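Local atomic coordinates of pseudoaglycone deacetylase Dbv21 (Actinoplanes teichomyceticus, PDB entry 3DFI), a protein that probably removes the acetyl group from an N-acetylated sugar on the pseudoaglycone precursor of the lipoglycopeptide antibiotic A40926, as a zinc-dependent deacetylase. Residues Pro15-Ser23 / Ala222-Leu233; Phe44-Tyr52 / Pro67-Arg76. All coordinates share one frame; numbering follows the deposited sequence.

Contact 1. Residues Pro15-Ser23 / Ala222-Leu233; sequences PHLDDAVLS and AMKHYATQLSVL. With ZN (zinc ion), chain B.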
ATOM      1  N   PRO A  15       1.269  -2.267   3.400  1.00 47.85           N
ATOM      2  CA  PRO A  15       2.369  -2.883   4.152  1.00 47.55           C
ATOM      3  C   PRO A  15       3.306  -1.854   4.803  1.00 47.83           C
ATOM      4  O   PRO A  15       3.500  -1.893   6.019  1.00 47.78           O
ATOM      5  CB  PRO A  15       3.071  -3.737   3.100  1.00 47.31           C
ATOM      6  CG  PRO A  15       1.985  -4.018   2.087  1.00 47.22           C
ATOM      7  CD  PRO A  15       1.235  -2.738   1.999  1.00 47.46           C
ATOM      8  N   HIS A  16       3.808  -0.910   4.005  1.00 47.63           N
ATOM      9  CA  HIS A  16       4.782   0.099   4.425  1.00 48.41           C
ATOM     10  C   HIS A  16       4.241   1.510   4.183  1.00 49.00           C
ATOM     11  O   HIS A  16       3.242   1.706   3.469  1.00 48.79           O
ATOM     12  CB  HIS A  16       6.088  -0.039   3.613  1.00 47.87           C
ATOM     13  CG  HIS A  16       6.726  -1.388   3.690  1.00 47.72           C
ATOM     14  ND1 HIS A  16       6.887  -2.197   2.584  1.00 48.08           N
ATOM     15  CD2 HIS A  16       7.255  -2.069   4.741  1.00 46.00           C
ATOM     16  CE1 HIS A  16       7.477  -3.325   2.951  1.00 48.02           C
ATOM     17  NE2 HIS A  16       7.720  -3.266   4.252  1.00 48.06           N
ATOM     18  N   LEU A  17       4.943   2.500   4.730  1.00 48.89           N
ATOM     19  CA  LEU A  17       4.535   3.884   4.576  1.00 49.36           C
ATOM     20  C   LEU A  17       4.956   4.372   3.204  1.00 50.34           C
ATOM     21  O   LEU A  17       6.087   4.823   3.023  1.00 50.34           O
ATOM     22  CB  LEU A  17       5.134   4.753   5.696  1.00 49.39           C
ATOM     23  CG  LEU A  17       4.784   4.274   7.107  1.00 48.68           C
ATOM     24  CD1 LEU A  17       5.866   4.676   8.139  1.00 45.96           C
ATOM     25  CD2 LEU A  17       3.410   4.792   7.558  1.00 47.41           C
ATOM     26  N   ASP A  18       4.029   4.230   2.250  1.00 49.96           N
ATOM     27  CA  ASP A  18       4.153   4.657   0.850  1.00 50.77           C
ATOM     28  C   ASP A  18       3.359   3.763  -0.106  1.00 51.01           C
ATOM     29  O   ASP A  18       2.895   4.258  -1.143  1.00 51.35           O
ATOM     30  CB  ASP A  18       5.603   4.813   0.359  1.00 51.01           C
ATOM     31  CG  ASP A  18       6.372   3.489   0.245  1.00 52.41           C
ATOM     32  OD1 ASP A  18       5.958   2.427   0.769  1.00 52.74           O
ATOM     33  OD2 ASP A  18       7.450   3.528  -0.377  1.00 54.08           O
ATOM     34  N   ASP A  19       3.207   2.475   0.235  1.00 49.30           N
ATOM     35  CA  ASP A  19       2.702   1.479  -0.729  1.00 50.28           C
ATOM     36  C   ASP A  19       1.282   1.796  -1.250  1.00 50.04           C
ATOM     37  O   ASP A  19       1.052   1.775  -2.468  1.00 50.56           O
ATOM     38  CB  ASP A  19       2.844   0.028  -0.164  1.00 50.34           C
ATOM     39  CG  ASP A  19       4.323  -0.465  -0.157  1.00 51.12           C
ATOM     40  OD1 ASP A  19       4.983  -0.402  -1.180  1.00 51.31           O
ATOM     41  OD2 ASP A  19       4.865  -0.903   0.857  1.00 50.44           O
ATOM     42  N   ALA A  20       0.334   2.088  -0.351  1.00 49.45           N
ATOM     43  CA  ALA A  20      -1.045   2.433  -0.756  1.00 49.00           C
ATOM     44  C   ALA A  20      -1.120   3.643  -1.687  1.00 48.95           C
ATOM     45  O   ALA A  20      -1.781   3.605  -2.714  1.00 48.89           O
ATOM     46  CB  ALA A  20      -1.926   2.669   0.461  1.00 49.81           C
ATOM     47  N   VAL A  21      -0.430   4.720  -1.332  1.00 48.98           N
ATOM     48  CA  VAL A  21      -0.485   5.935  -2.134  1.00 48.83           C
ATOM     49  C   VAL A  21       0.091   5.670  -3.514  1.00 48.86           C
ATOM     50  O   VAL A  21      -0.476   6.102  -4.531  1.00 49.04           O
ATOM     51  CB  VAL A  21       0.238   7.113  -1.432  1.00 49.10           C
ATOM     52  CG1 VAL A  21       0.439   8.297  -2.390  1.00 45.32           C
ATOM     53  CG2 VAL A  21      -0.562   7.544  -0.225  1.00 50.67           C
ATOM     54  N   LEU A  22       1.196   4.932  -3.549  1.00 48.71           N
ATOM     55  CA  LEU A  22       1.896   4.632  -4.811  1.00 48.46           C
ATOM     56  C   LEU A  22       1.048   3.780  -5.754  1.00 48.02           C
ATOM     57  O   LEU A  22       1.125   3.923  -6.991  1.00 47.37           O
ATOM     58  CB  LEU A  22       3.200   3.869  -4.529  1.00 48.73           C
ATOM     59  CG  LEU A  22       4.447   4.606  -4.031  1.00 50.29           C
ATOM     60  CD1 LEU A  22       5.488   3.614  -3.515  1.00 49.98           C
ATOM     61  CD2 LEU A  22       5.000   5.450  -5.122  1.00 49.60           C
ATOM     62  N   SER A  23       0.272   2.872  -5.168  1.00 47.42           N
ATOM     63  CA  SER A  23      -0.468   1.873  -5.953  1.00 48.22           C
ATOM     64  C   SER A  23      -1.926   2.225  -6.195  1.00 49.29           C
ATOM     65  O   SER A  23      -2.422   1.992  -7.287  1.00 50.96           O
ATOM     66  CB  SER A  23      -0.402   0.503  -5.296  1.00 48.30           C
ATOM     67  OG  SER A  23       0.925   0.140  -5.021  1.00 47.67           O
ATOM     68  N   ALA A 222       0.711  13.877  -3.745  1.00 49.38           N
ATOM     69  CA  ALA A 222       0.834  13.084  -2.534  1.00 49.86           C
ATOM     70  C   ALA A 222       2.124  12.247  -2.498  1.00 50.58           C
ATOM     71  O   ALA A 222       2.777  12.180  -1.449  1.00 50.69           O
ATOM     72  CB  ALA A 222      -0.410  12.187  -2.350  1.00 49.37           C
ATOM     73  N   MET A 223       2.481  11.616  -3.626  1.00 50.42           N
ATOM     74  CA  MET A 223       3.712  10.809  -3.724  1.00 50.70           C
ATOM     75  C   MET A 223       5.006  11.574  -3.389  1.00 49.59           C
ATOM     76  O   MET A 223       5.946  10.996  -2.838  1.00 48.34           O
ATOM     77  CB  MET A 223       3.857  10.194  -5.115  1.00 50.41           C
ATOM     78  CG  MET A 223       2.899   9.033  -5.405  1.00 51.84           C
ATOM     79  SD  MET A 223       2.929   8.611  -7.153  1.00 53.69           S
ATOM     80  CE  MET A 223       4.680   8.274  -7.340  1.00 56.54           C
ATOM     81  N   LYS A 224       5.042  12.863  -3.739  1.00 49.49           N
ATOM     82  CA  LYS A 224       6.190  13.739  -3.456  1.00 49.43           C
ATOM     83  C   LYS A 224       6.510  13.811  -1.964  1.00 49.51           C
ATOM     84  O   LYS A 224       7.663  14.036  -1.589  1.00 49.04           O
ATOM     85  CB  LYS A 224       5.947  15.148  -3.997  1.00 49.57           C
ATOM     86  CG  LYS A 224       5.839  15.211  -5.508  1.00 50.09           C
ATOM     87  CD  LYS A 224       5.529  16.618  -5.988  1.00 49.48           C
ATOM     88  CE  LYS A 224       5.206  16.624  -7.479  1.00 49.52           C
ATOM     89  NZ  LYS A 224       5.105  18.012  -8.011  1.00 51.31           N
ATOM     90  N   HIS A 225       5.505  13.584  -1.113  1.00 49.60           N
ATOM     91  CA  HIS A 225       5.728  13.657   0.327  1.00 50.06           C
ATOM     92  C   HIS A 225       6.610  12.550   0.897  1.00 49.98           C
ATOM     93  O   HIS A 225       7.309  12.775   1.881  1.00 49.71           O
ATOM     94  CB  HIS A 225       4.427  13.809   1.100  1.00 49.99           C
ATOM     95  CG  HIS A 225       3.910  15.209   1.086  1.00 51.35           C
ATOM     96  ND1 HIS A 225       4.594  16.251   1.678  1.00 51.02           N
ATOM     97  CD2 HIS A 225       2.801  15.752   0.528  1.00 52.59           C
ATOM     98  CE1 HIS A 225       3.923  17.376   1.496  1.00 51.82           C
ATOM     99  NE2 HIS A 225       2.836  17.103   0.795  1.00 53.48           N
ATOM    100  N   TYR A 226       6.630  11.388   0.248  1.00 49.75           N
ATOM    101  CA  TYR A 226       7.488  10.284   0.697  1.00 49.36           C
ATOM    102  C   TYR A 226       8.907  10.437   0.145  1.00 48.89           C
ATOM    103  O   TYR A 226       9.388   9.580  -0.601  1.00 48.35           O
ATOM    104  CB  TYR A 226       6.923   8.949   0.249  1.00 49.26           C
ATOM    105  CG  TYR A 226       5.560   8.633   0.780  1.00 48.26           C
ATOM    106  CD1 TYR A 226       5.388   8.173   2.086  1.00 50.60           C
ATOM    107  CD2 TYR A 226       4.433   8.757  -0.034  1.00 49.78           C
ATOM    108  CE1 TYR A 226       4.100   7.853   2.593  1.00 48.54           C
ATOM    109  CE2 TYR A 226       3.140   8.429   0.455  1.00 51.36           C
ATOM    110  CZ  TYR A 226       2.983   7.978   1.769  1.00 50.14           C
ATOM    111  OH  TYR A 226       1.714   7.647   2.259  1.00 49.52           O
ATOM    112  N   ALA A 227       9.587  11.492   0.578  1.00 48.24           N
ATOM    113  CA  ALA A 227      10.826  11.947  -0.056  1.00 48.26           C
ATOM    114  C   ALA A 227      11.942  10.969   0.240  1.00 48.53           C
ATOM    115  O   ALA A 227      12.911  10.841  -0.508  1.00 48.22           O
ATOM    116  CB  ALA A 227      11.191  13.301   0.499  1.00 48.68           C
ATOM    117  N   THR A 228      11.831  10.354   1.407  1.00 48.18           N
ATOM    118  CA  THR A 228      12.754   9.334   1.865  1.00 49.43           C
ATOM    119  C   THR A 228      12.806   8.156   0.849  1.00 49.40           C
ATOM    120  O   THR A 228      13.877   7.798   0.372  1.00 48.82           O
ATOM    121  CB  THR A 228      12.310   8.915   3.300  1.00 50.56           C
ATOM    122  OG1 THR A 228      13.429   8.524   4.090  1.00 56.08           O
ATOM    123  CG2 THR A 228      11.227   7.907   3.303  1.00 46.09           C
ATOM    124  N   GLN A 229      11.632   7.621   0.500  1.00 49.27           N
ATOM    125  CA  GLN A 229      11.467   6.511  -0.430  1.00 50.30           C
ATOM    126  C   GLN A 229      11.703   6.942  -1.871  1.00 50.28           C
ATOM    127  O   GLN A 229      12.383   6.240  -2.638  1.00 50.88           O
ATOM    128  CB  GLN A 229      10.067   5.884  -0.291  1.00 49.63           C
ATOM    129  CG  GLN A 229       9.753   5.330   1.114  1.00 52.18           C
ATOM    130  CD  GLN A 229      10.924   4.590   1.746  1.00 54.58           C
ATOM    131  OE1 GLN A 229      11.588   5.115   2.649  1.00 54.34           O
ATOM    132  NE2 GLN A 229      11.210   3.387   1.253  1.00 52.90           N
ATOM    133  N   LEU A 230      11.166   8.101  -2.250  1.00 50.53           N
ATOM    134  CA  LEU A 230      11.441   8.629  -3.595  1.00 50.98           C
ATOM    135  C   LEU A 230      12.887   8.998  -3.844  1.00 50.65           C
ATOM    136  O   LEU A 230      13.295   9.167  -5.006  1.00 49.81           O
ATOM    137  CB  LEU A 230      10.481   9.760  -3.987  1.00 51.51           C
ATOM    138  CG  LEU A 230       9.177   9.203  -4.615  1.00 52.19           C
ATOM    139  CD1 LEU A 230       8.440   8.204  -3.713  1.00 53.36           C
ATOM    140  CD2 LEU A 230       8.235  10.319  -5.038  1.00 53.45           C
ATOM    141  N   SER A 231      13.695   9.087  -2.786  1.00 50.66           N
ATOM    142  CA  SER A 231      15.120   9.314  -3.043  1.00 51.69           C
ATOM    143  C   SER A 231      15.768   8.087  -3.740  1.00 51.49           C
ATOM    144  O   SER A 231      16.821   8.212  -4.375  1.00 50.36           O
ATOM    145  CB  SER A 231      15.893   9.808  -1.805  1.00 51.64           C
ATOM    146  OG  SER A 231      16.184   8.766  -0.915  1.00 54.96           O
ATOM    147  N   VAL A 232      15.106   6.924  -3.627  1.00 51.62           N
ATOM    148  CA  VAL A 232      15.469   5.707  -4.379  1.00 51.85           C
ATOM    149  C   VAL A 232      14.543   5.499  -5.591  1.00 51.31           C
ATOM    150  O   VAL A 232      15.010   5.311  -6.701  1.00 51.72           O
ATOM    151  CB  VAL A 232      15.445   4.419  -3.474  1.00 52.06           C
ATOM    152  CG1 VAL A 232      15.789   3.151  -4.296  1.00 52.29           C
ATOM    153  CG2 VAL A 232      16.430   4.556  -2.316  1.00 52.13           C
ATOM    154  N   LEU A 233      13.233   5.528  -5.362  1.00 51.16           N
ATOM    155  CA  LEU A 233      12.245   5.228  -6.404  1.00 50.63           C
ATOM    156  C   LEU A 233      12.196   6.288  -7.511  1.00 50.69           C
ATOM    157  O   LEU A 233      11.837   5.980  -8.653  1.00 50.68           O
ATOM    158  CB  LEU A 233      10.852   5.011  -5.794  1.00 50.18           C
ATOM    159  CG  LEU A 233      10.707   3.797  -4.864  1.00 49.95           C
ATOM    160  CD1 LEU A 233       9.293   3.761  -4.223  1.00 50.68           C
ATOM    161  CD2 LEU A 233      11.013   2.469  -5.607  1.00 48.87           C
TER
HETATM  162 ZN    ZN B 300       6.301  -1.842   0.528  1.00 45.98          ZN
HETATM  163  O   HOH W   1       7.382   0.396   0.630  1.00 41.04           O
HETATM  164  O   HOH W   2       0.699   5.055   1.306  1.00 45.98           O
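A buried, mostly apolar contact joins the zinc-binding loop and the first turn of helix 19-33 to the bend between helices 213-223 and 227-233, with Tyr226, Val21, Leu22 and Asp18 at its centre. Tyr226 lies across the start of helix 19-33. Its ring receives the backbone of Asp18 on one face, where CA of Asp18 stands 3.7 Å from the ring centroid and 14° off the normal, a CH-pi contact. An aromatic ring suits this place because it can lie flat against main chain and still carry a polar end. That end, OH, is hydrogen-bonded to Asp79 and to a water, which in turn accepts from Val21 N. Beside it Val21 CG2 reaches Tyr226 OH at 3.4 Å. Val21 CG1, anti to the backbone N (chi1 168°), is carried over to CG of Met223, 4.0 Å away.

The loop Pro15-Asp19 belongs to the PIG-L deacetylase fold, in which a His-x-x-Asp sequence after the first strand supplies metal ligands: His16 ND1 binds zinc at 2.2 Å and Asp19 adds its carboxylate, while His161 completes the protein ligands. Asp18 sits one residue before Asp19, and its OD1 accepts from the zinc-bound water, a placement consistent with the role of a general base in this family. Its other oxygen, OD2, lies 3.3 Å from CG of Gln229, whose amide plane is nearly perpendicular to the carboxylate.

Farther along the helix, Leu22 divides its two methyls. CD2 packs on Met223 CE at 3.6 Å, reached because the methionine chain bends at its last torsion (chi3 57°), while CD1 meets CD1 of Leu233.

Contact 2. Residues Phe44-Tyr52 / Pro67-Arg76; sequences FAGSAAPPY and PTEDAPLRRR
With chi1 at -60°, Tyr52 holds CG anti to its carbonyl carbon and sends its ring toward the start of helix 71-86, while Arg76, in the second turn of that helix, bends at chi3 (-57°) to bring its guanidinium back to the loop at Ala45. The phenol OH of Tyr52 works in both senses. It donates to Ala48 O of its own segment at 2.8 Å and accepts from Ala71 N at 3.1 Å, so a first-turn amide, which has no partner inside the helix, is taken up by the loop. A tyrosine suits this place because its rigid ring carries the hydroxyl from the loop to the helix start and also offers an edge, where Glu69 O lies in plane, 3.5 Å from CE2.

Pro72 comes from the opposite direction. Its CD lies 3.3 Å from Ala48 O and its CB faces Gly46 O; lacking an amide proton, proline fits the first turn of a helix. Pro50 packs in turn on the backbone before the helix, with CG 3.4 Å from Thr68 O.

At the other end, Arg76 NH1 donates to Ala45 O over 3.2 Å, from above the carbonyl plane and at a bent N-H...O angle of 143°. The guanidinium lies with one face over Pro72 O and Leu73 CA, so it is flattened against its own helix as it reaches across.

Asp70 OD1 accepts from Leu73 N at 3.1 Å. Asp70 is thus the N-cap residue, its bond to the amide three residues on the classic capping bond of an alpha-helix, here closed over by the irregular loop that follows strand 37-42.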
ATOM      1  N   PHE A  44       3.379  -1.893   8.908  1.00 49.63           N
ATOM      2  CA  PHE A  44       4.755  -1.715   9.365  1.00 50.50           C
ATOM      3  C   PHE A  44       5.069  -0.248   9.582  1.00 50.81           C
ATOM      4  O   PHE A  44       5.885   0.313   8.891  1.00 51.59           O
ATOM      5  CB  PHE A  44       5.760  -2.438   8.434  1.00 49.79           C
ATOM      6  CG  PHE A  44       5.550  -3.934   8.396  1.00 48.86           C
ATOM      7  CD1 PHE A  44       6.191  -4.762   9.304  1.00 48.82           C
ATOM      8  CD2 PHE A  44       4.664  -4.505   7.485  1.00 49.85           C
ATOM      9  CE1 PHE A  44       5.956  -6.147   9.310  1.00 48.28           C
ATOM     10  CE2 PHE A  44       4.429  -5.870   7.476  1.00 50.03           C
ATOM     11  CZ  PHE A  44       5.093  -6.700   8.392  1.00 50.26           C
ATOM     12  N   ALA A  45       4.420   0.357  10.586  1.00 51.40           N
ATOM     13  CA  ALA A  45       4.644   1.762  10.931  1.00 50.79           C
ATOM     14  C   ALA A  45       5.129   1.930  12.377  1.00 51.45           C
ATOM     15  O   ALA A  45       5.058   3.024  12.921  1.00 51.45           O
ATOM     16  CB  ALA A  45       3.388   2.585  10.687  1.00 49.86           C
ATOM     17  N   GLY A  46       5.644   0.850  12.971  1.00 51.44           N
ATOM     18  CA  GLY A  46       6.085   0.831  14.362  1.00 51.73           C
ATOM     19  C   GLY A  46       7.299   1.687  14.682  1.00 52.61           C
ATOM     20  O   GLY A  46       8.060   2.089  13.796  1.00 52.18           O
ATOM     21  N   SER A  47       7.471   1.980  15.969  1.00 53.50           N
ATOM     22  CA  SER A  47       8.512   2.886  16.435  1.00 54.38           C
ATOM     23  C   SER A  47       9.849   2.196  16.650  1.00 54.56           C
ATOM     24  O   SER A  47       9.908   1.066  17.169  1.00 52.91           O
ATOM     25  CB  SER A  47       8.091   3.525  17.763  1.00 55.41           C
ATOM     26  OG  SER A  47       7.311   4.687  17.538  1.00 58.73           O
ATOM     27  N   ALA A  48      10.916   2.919  16.289  1.00 54.19           N
ATOM     28  CA  ALA A  48      12.300   2.614  16.684  1.00 54.58           C
ATOM     29  C   ALA A  48      13.093   3.912  16.606  1.00 55.13           C
ATOM     30  O   ALA A  48      13.211   4.496  15.524  1.00 55.52           O
ATOM     31  CB  ALA A  48      12.921   1.557  15.769  1.00 54.41           C
ATOM     32  N   ALA A  49      13.600   4.368  17.750  1.00 55.12           N
ATOM     33  CA  ALA A  49      14.434   5.576  17.831  1.00 55.79           C
ATOM     34  C   ALA A  49      15.915   5.230  17.697  1.00 56.23           C
ATOM     35  O   ALA A  49      16.282   4.057  17.835  1.00 56.16           O
ATOM     36  CB  ALA A  49      14.179   6.324  19.151  1.00 55.46           C
ATOM     37  N   PRO A  50      16.777   6.255  17.458  1.00 56.51           N
ATOM     38  CA  PRO A  50      18.221   6.025  17.440  1.00 57.07           C
ATOM     39  C   PRO A  50      18.687   5.642  18.849  1.00 57.75           C
ATOM     40  O   PRO A  50      18.052   6.066  19.819  1.00 57.53           O
ATOM     41  CB  PRO A  50      18.801   7.401  17.062  1.00 56.95           C
ATOM     42  CG  PRO A  50      17.674   8.171  16.506  1.00 56.45           C
ATOM     43  CD  PRO A  50      16.462   7.675  17.237  1.00 56.51           C
ATOM     44  N   PRO A  51      19.807   4.897  18.969  1.00 58.49           N
ATOM     45  CA  PRO A  51      20.745   4.524  17.902  1.00 58.99           C
ATOM     46  C   PRO A  51      20.351   3.261  17.146  1.00 59.43           C
ATOM     47  O   PRO A  51      19.639   2.414  17.689  1.00 59.62           O
ATOM     48  CB  PRO A  51      22.068   4.313  18.649  1.00 59.34           C
ATOM     49  CG  PRO A  51      21.702   4.107  20.107  1.00 58.78           C
ATOM     50  CD  PRO A  51      20.221   4.346  20.271  1.00 58.78           C
ATOM     51  N   TYR A  52      20.818   3.149  15.903  1.00 59.79           N
ATOM     52  CA  TYR A  52      20.456   2.029  15.030  1.00 60.10           C
ATOM     53  C   TYR A  52      21.621   1.087  14.749  1.00 60.56           C
ATOM     54  O   TYR A  52      22.768   1.392  15.064  1.00 60.42           O
ATOM     55  CB  TYR A  52      19.916   2.550  13.693  1.00 60.00           C
ATOM     56  CG  TYR A  52      18.687   3.413  13.811  1.00 60.01           C
ATOM     57  CD1 TYR A  52      17.447   2.850  14.121  1.00 59.27           C
ATOM     58  CD2 TYR A  52      18.760   4.794  13.601  1.00 59.58           C
ATOM     59  CE1 TYR A  52      16.312   3.634  14.236  1.00 59.11           C
ATOM     60  CE2 TYR A  52      17.621   5.592  13.706  1.00 59.69           C
ATOM     61  CZ  TYR A  52      16.403   4.997  14.020  1.00 59.34           C
ATOM     62  OH  TYR A  52      15.282   5.764  14.139  1.00 59.27           O
ATOM     63  N   PRO A  67      22.577   9.980  11.344  1.00 45.27           N
ATOM     64  CA  PRO A  67      22.504   9.020  12.475  1.00 45.58           C
ATOM     65  C   PRO A  67      21.542   9.346  13.632  1.00 46.24           C
ATOM     66  O   PRO A  67      20.937   8.428  14.170  1.00 47.37           O
ATOM     67  CB  PRO A  67      23.951   8.975  13.000  1.00 45.68           C
ATOM     68  CG  PRO A  67      24.765   9.282  11.804  1.00 45.93           C
ATOM     69  CD  PRO A  67      23.983  10.278  10.988  1.00 44.87           C
ATOM     70  N   THR A  68      21.403  10.611  14.021  1.00 46.91           N
ATOM     71  CA  THR A  68      20.539  10.965  15.154  1.00 47.82           C
ATOM     72  C   THR A  68      19.062  11.170  14.791  1.00 47.98           C
ATOM     73  O   THR A  68      18.243  11.426  15.680  1.00 48.37           O
ATOM     74  CB  THR A  68      21.008  12.214  15.896  1.00 47.84           C
ATOM     75  OG1 THR A  68      20.968  13.341  15.006  1.00 51.06           O
ATOM     76  CG2 THR A  68      22.440  12.037  16.460  1.00 49.39           C
ATOM     77  N   GLU A  69      18.712  11.063  13.511  1.00 47.45           N
ATOM     78  CA  GLU A  69      17.310  11.239  13.113  1.00 47.62           C
ATOM     79  C   GLU A  69      16.478   9.982  13.307  1.00 47.60           C
ATOM     80  O   GLU A  69      16.902   8.878  12.933  1.00 47.83           O
ATOM     81  CB  GLU A  69      17.192  11.759  11.684  1.00 47.00           C
ATOM     82  CG  GLU A  69      17.821  13.173  11.514  1.00 46.67           C
ATOM     83  CD  GLU A  69      17.808  13.667  10.072  1.00 48.80           C
ATOM     84  OE1 GLU A  69      18.122  12.858   9.175  1.00 49.74           O
ATOM     85  OE2 GLU A  69      17.514  14.870   9.831  1.00 48.87           O
ATOM     86  N   ASP A  70      15.286  10.172  13.870  1.00 47.56           N
ATOM     87  CA  ASP A  70      14.300   9.090  14.067  1.00 47.89           C
ATOM     88  C   ASP A  70      13.635   8.798  12.725  1.00 48.34           C
ATOM     89  O   ASP A  70      12.770   9.555  12.257  1.00 48.96           O
ATOM     90  CB  ASP A  70      13.273   9.525  15.126  1.00 47.33           C
ATOM     91  CG  ASP A  70      12.326   8.390  15.557  1.00 47.47           C
ATOM     92  OD1 ASP A  70      11.897   7.587  14.721  1.00 44.94           O
ATOM     93  OD2 ASP A  70      11.999   8.321  16.749  1.00 48.10           O
ATOM     94  N   ALA A  71      14.055   7.710  12.084  1.00 48.36           N
ATOM     95  CA  ALA A  71      13.564   7.376  10.746  1.00 47.72           C
ATOM     96  C   ALA A  71      12.082   6.984  10.638  1.00 47.81           C
ATOM     97  O   ALA A  71      11.363   7.528   9.796  1.00 47.68           O
ATOM     98  CB  ALA A  71      14.455   6.317  10.088  1.00 48.19           C
ATOM     99  N   PRO A  72      11.622   6.013  11.451  1.00 48.12           N
ATOM    100  CA  PRO A  72      10.187   5.693  11.376  1.00 47.69           C
ATOM    101  C   PRO A  72       9.288   6.912  11.640  1.00 47.20           C
ATOM    102  O   PRO A  72       8.274   7.084  10.960  1.00 47.17           O
ATOM    103  CB  PRO A  72      10.010   4.625  12.448  1.00 47.86           C
ATOM    104  CG  PRO A  72      11.368   4.021  12.610  1.00 48.11           C
ATOM    105  CD  PRO A  72      12.328   5.172  12.437  1.00 47.56           C
ATOM    106  N   LEU A  73       9.686   7.782  12.575  1.00 47.09           N
ATOM    107  CA  LEU A  73       8.974   9.049  12.786  1.00 46.31           C
ATOM    108  C   LEU A  73       8.946   9.922  11.525  1.00 46.94           C
ATOM    109  O   LEU A  73       7.884  10.349  11.088  1.00 47.14           O
ATOM    110  CB  LEU A  73       9.571   9.821  13.972  1.00 46.64           C
ATOM    111  CG  LEU A  73       8.961  11.192  14.289  1.00 46.78           C
ATOM    112  CD1 LEU A  73       7.479  11.050  14.747  1.00 46.18           C
ATOM    113  CD2 LEU A  73       9.799  11.951  15.344  1.00 45.34           C
ATOM    114  N   ARG A  74      10.112  10.215  10.948  1.00 46.92           N
ATOM    115  CA  ARG A  74      10.158  10.905   9.650  1.00 46.55           C
ATOM    116  C   ARG A  74       9.155  10.315   8.636  1.00 46.87           C
ATOM    117  O   ARG A  74       8.376  11.042   8.015  1.00 46.23           O
ATOM    118  CB  ARG A  74      11.576  10.864   9.076  1.00 46.76           C
ATOM    119  CG  ARG A  74      11.775  11.603   7.702  1.00 46.46           C
ATOM    120  CD  ARG A  74      12.165  13.110   7.907  1.00 46.94           C
ATOM    121  NE  ARG A  74      11.145  13.811   8.693  1.00 45.86           N
ATOM    122  CZ  ARG A  74      10.037  14.351   8.184  1.00 48.39           C
ATOM    123  NH1 ARG A  74       9.150  14.918   8.988  1.00 48.79           N
ATOM    124  NH2 ARG A  74       9.804  14.336   6.878  1.00 49.68           N
ATOM    125  N   ARG A  75       9.165   8.991   8.492  1.00 47.65           N
ATOM    126  CA  ARG A  75       8.295   8.290   7.528  1.00 47.24           C
ATOM    127  C   ARG A  75       6.812   8.367   7.900  1.00 47.26           C
ATOM    128  O   ARG A  75       5.955   8.521   7.030  1.00 47.30           O
ATOM    129  CB  ARG A  75       8.746   6.847   7.376  1.00 47.40           C
ATOM    130  CG  ARG A  75      10.131   6.707   6.704  1.00 48.19           C
ATOM    131  CD  ARG A  75      10.386   5.271   6.251  1.00 49.02           C
ATOM    132  NE  ARG A  75       9.439   4.802   5.230  1.00 50.75           N
ATOM    133  CZ  ARG A  75       9.439   3.551   4.759  1.00 48.52           C
ATOM    134  NH1 ARG A  75      10.332   2.688   5.220  1.00 48.70           N
ATOM    135  NH2 ARG A  75       8.570   3.161   3.840  1.00 47.48           N
ATOM    136  N   ARG A  76       6.507   8.313   9.197  1.00 47.51           N
ATOM    137  CA  ARG A  76       5.111   8.474   9.627  1.00 47.52           C
ATOM    138  C   ARG A  76       4.626   9.893   9.305  1.00 48.29           C
ATOM    139  O   ARG A  76       3.475  10.080   8.893  1.00 48.28           O
ATOM    140  CB  ARG A  76       4.943   8.149  11.107  1.00 47.58           C
ATOM    141  CG  ARG A  76       4.938   6.657  11.409  1.00 45.48           C
ATOM    142  CD  ARG A  76       4.527   6.379  12.851  1.00 46.53           C
ATOM    143  NE  ARG A  76       5.375   7.062  13.842  1.00 48.02           N
ATOM    144  CZ  ARG A  76       6.497   6.550  14.345  1.00 48.75           C
ATOM    145  NH1 ARG A  76       6.952   5.365  13.931  1.00 51.56           N
ATOM    146  NH2 ARG A  76       7.163   7.212  15.266  1.00 49.01           N
TER

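In the fold
From the N terminus the chain runs through strand 9-14 into segment 15-23, which waits 199 residues for Ala222-Leu233, so contact 1 closes a loop spanning most of the chain. Contact 2 is nested inside it: after strand 37-42, segment 44-52 meets Pro67-Arg76 only 15 residues on, and the short loop between them holds helix 54-63. The two contacts touch directly. Pro15 O probably accepts from Phe44 N, joining the loops that follow neighbouring parallel strands, and Arg75 of helix 71-86 reaches Leu17 O while packing against Thr228 and Gln229. Helix 71-86 thus links the loop Phe44-Tyr52 of contact 2 to the zinc-binding loop and helix 227-233.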